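PDB 3TPF: ornithine carbamoyltransferase from Campylobacter jejuni subsp. jejuni, which catalyses the reversible transfer of the carbamoyl group from carbamoyl phosphate to ornithine, giving citrulline and phosphate in arginine biosynthesis. Local coordinates for residues Glu186-Ala191 / Ile202-Asp207. Numbering follows the deposited sequence.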
loop_
_atom_site.group_PDB
_atom_site.type_symbol
_atom_site.label_atom_id
_atom_site.label_comp_id
_atom_site.label_asym_id
_atom_site.label_seq_id
_atom_site.Cartn_x
_atom_site.Cartn_y
_atom_site.Cartn_z
ATOM N N GLU B 186 20.231 18.725 -27.140
ATOM C CA GLU B 186 19.330 17.853 -27.915
ATOM C C GLU B 186 17.860 18.293 -27.772
ATOM O O GLU B 186 17.065 18.280 -28.700
ATOM C CB GLU B 186 19.514 16.399 -27.479
ATOM C CG GLU B 186 18.850 15.367 -28.386
ATOM C CD GLU B 186 17.425 15.009 -27.960
ATOM O OE1 GLU B 186 17.120 14.915 -26.753
ATOM O OE2 GLU B 186 16.596 14.816 -28.867
ATOM N N ILE B 187 17.510 18.682 -26.565
ATOM C CA ILE B 187 16.170 19.112 -26.269
ATOM C C ILE B 187 15.904 20.447 -26.928
ATOM O O ILE B 187 14.831 20.709 -27.481
ATOM C CB ILE B 187 15.949 19.219 -24.759
ATOM C CG1 ILE B 187 16.252 17.878 -24.113
ATOM C CG2 ILE B 187 14.504 19.615 -24.490
ATOM C CD1 ILE B 187 15.614 17.707 -22.765
ATOM N N TRP B 188 16.889 21.298 -26.819
ATOM C CA TRP B 188 16.793 22.676 -27.325
ATOM C C TRP B 188 16.601 22.671 -28.829
ATOM O O TRP B 188 15.794 23.415 -29.365
ATOM C CB TRP B 188 18.039 23.474 -26.939
ATOM C CG TRP B 188 18.041 24.908 -27.396
ATOM C CD1 TRP B 188 18.750 25.397 -28.440
ATOM C CD2 TRP B 188 17.370 26.048 -26.808
ATOM N NE1 TRP B 188 18.563 26.749 -28.539
ATOM C CE2 TRP B 188 17.715 27.172 -27.558
ATOM C CE3 TRP B 188 16.514 26.216 -25.728
ATOM C CZ2 TRP B 188 17.226 28.445 -27.295
ATOM C CZ3 TRP B 188 16.024 27.513 -25.445
ATOM C CH2 TRP B 188 16.376 28.595 -26.239
ATOM N N GLU B 189 17.333 21.795 -29.481
ATOM C CA GLU B 189 17.187 21.639 -30.904
ATOM C C GLU B 189 15.788 21.220 -31.269
ATOM O O GLU B 189 15.225 21.721 -32.215
ATOM C CB GLU B 189 18.203 20.675 -31.511
ATOM C CG GLU B 189 18.702 21.227 -32.827
ATOM C CD GLU B 189 19.194 22.692 -32.733
ATOM O OE1 GLU B 189 18.601 23.610 -33.363
ATOM O OE2 GLU B 189 20.185 22.940 -32.008
ATOM N N PHE B 190 15.225 20.291 -30.539
ATOM C CA PHE B 190 13.870 19.832 -30.855
ATOM C C PHE B 190 12.914 21.010 -30.808
ATOM O O PHE B 190 12.011 21.121 -31.629
ATOM C CB PHE B 190 13.422 18.763 -29.884
ATOM C CG PHE B 190 11.951 18.498 -29.913
ATOM C CD1 PHE B 190 11.069 19.232 -29.122
ATOM C CD2 PHE B 190 11.425 17.495 -30.698
ATOM C CE1 PHE B 190 9.706 18.978 -29.138
ATOM C CE2 PHE B 190 10.046 17.236 -30.703
ATOM C CZ PHE B 190 9.200 17.988 -29.932
ATOM N N ALA B 191 13.089 21.844 -29.794
ATOM C CA ALA B 191 12.202 22.959 -29.554
ATOM C C ALA B 191 12.348 23.987 -30.681
ATOM O O ALA B 191 11.368 24.557 -31.172
ATOM C CB ALA B 191 12.516 23.605 -28.230
ATOM N N ILE B 202 10.019 31.473 -28.523
ATOM C CA ILE B 202 10.871 30.975 -27.443
ATOM C C ILE B 202 12.113 31.816 -27.267
ATOM O O ILE B 202 12.774 32.142 -28.212
ATOM C CB ILE B 202 11.379 29.561 -27.760
ATOM C CG1 ILE B 202 10.192 28.639 -28.005
ATOM C CG2 ILE B 202 12.291 29.032 -26.663
ATOM C CD1 ILE B 202 10.558 27.244 -28.367
ATOM N N SER B 203 12.417 32.167 -26.029
ATOM C CA SER B 203 13.624 32.960 -25.683
ATOM C C SER B 203 14.231 32.456 -24.370
ATOM O O SER B 203 13.499 32.166 -23.437
ATOM C CB SER B 203 13.279 34.445 -25.563
ATOM O OG SER B 203 12.069 34.627 -24.842
ATOM N N LEU B 204 15.546 32.330 -24.322
ATOM C CA LEU B 204 16.256 31.872 -23.113
ATOM C C LEU B 204 17.282 32.902 -22.685
ATOM O O LEU B 204 18.037 33.418 -23.500
ATOM C CB LEU B 204 16.953 30.522 -23.331
ATOM C CG LEU B 204 18.209 30.188 -22.488
ATOM C CD1 LEU B 204 17.777 29.810 -21.083
ATOM C CD2 LEU B 204 19.122 29.123 -23.100
ATOM N N GLY B 205 17.290 33.201 -21.395
ATOM C CA GLY B 205 18.150 34.255 -20.850
ATOM C C GLY B 205 18.557 33.965 -19.425
ATOM O O GLY B 205 18.297 32.896 -18.907
ATOM N N TYR B 206 19.246 34.928 -18.822
ATOM C CA TYR B 206 19.630 34.852 -17.404
ATOM C C TYR B 206 19.171 36.077 -16.601
ATOM O O TYR B 206 19.783 36.461 -15.600
ATOM C CB TYR B 206 21.126 34.616 -17.241
ATOM C CG TYR B 206 22.003 35.657 -17.845
ATOM C CD1 TYR B 206 22.683 35.397 -19.037
ATOM C CD2 TYR B 206 22.206 36.911 -17.224
ATOM C CE1 TYR B 206 23.525 36.361 -19.607
ATOM C CE2 TYR B 206 23.042 37.873 -17.791
ATOM C CZ TYR B 206 23.703 37.592 -18.980
ATOM O OH TYR B 206 24.544 38.520 -19.571
ATOM N N ASP B 207 18.072 36.669 -17.050
ATOM C CA ASP B 207 17.520 37.884 -16.428
ATOM C C ASP B 207 16.054 37.681 -16.078
ATOM O O ASP B 207 15.193 37.705 -16.949
ATOM C CB ASP B 207 17.656 39.077 -17.361
ATOM C CG ASP B 207 17.279 40.369 -16.709
ATOM O OD1 ASP B 207 16.598 40.352 -15.673
ATOM O OD2 ASP B 207 17.704 41.428 -17.211
#
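The indole of Trp188 meets Leu204 and Ile202 with the far corner of its six-membered ring. Trp188 CH2 lies 3.5 Å from Leu204 CB, and Trp188 CZ3 is 3.8 Å from the same atom. The CD2 methyl of Leu204 sits over one face of the indole. Ile202 comes to the ring obliquely, its CG2 4.1 Å from Trp188 CH2. The longer branch of Ile202 reaches Ala191: its CD1 lies 4.1 Å from Ala191 CB and 4.0 Å from the carbonyl O of Ala191. The side chains meet through apolar contacts. The helix and strand belong to the second half of the beta-alpha-beta crossover of strand 172-176, helix 185-198 and strand 201-205, in the Rossmann-like Asp/Orn binding domain. The axes of helix 186-191 and strand 202-205 come within 11.2 Å of each other at their closest and run roughly antiparallel, at 148°. The CA-CB bond of Trp188 does not aim at the strand, but CG stands anti to the backbone N (chi1 -179°) and the long ring spans the gap. Within this chain, strand 201-205 is an outermost strand of the parallel sheet. Leu163 of helix 157-169 touches Trp188, Ala191 and Ile202. Ser203 points away from the helix and hydrogen-bonds through OG to Ser174 OG on the neighbouring strand.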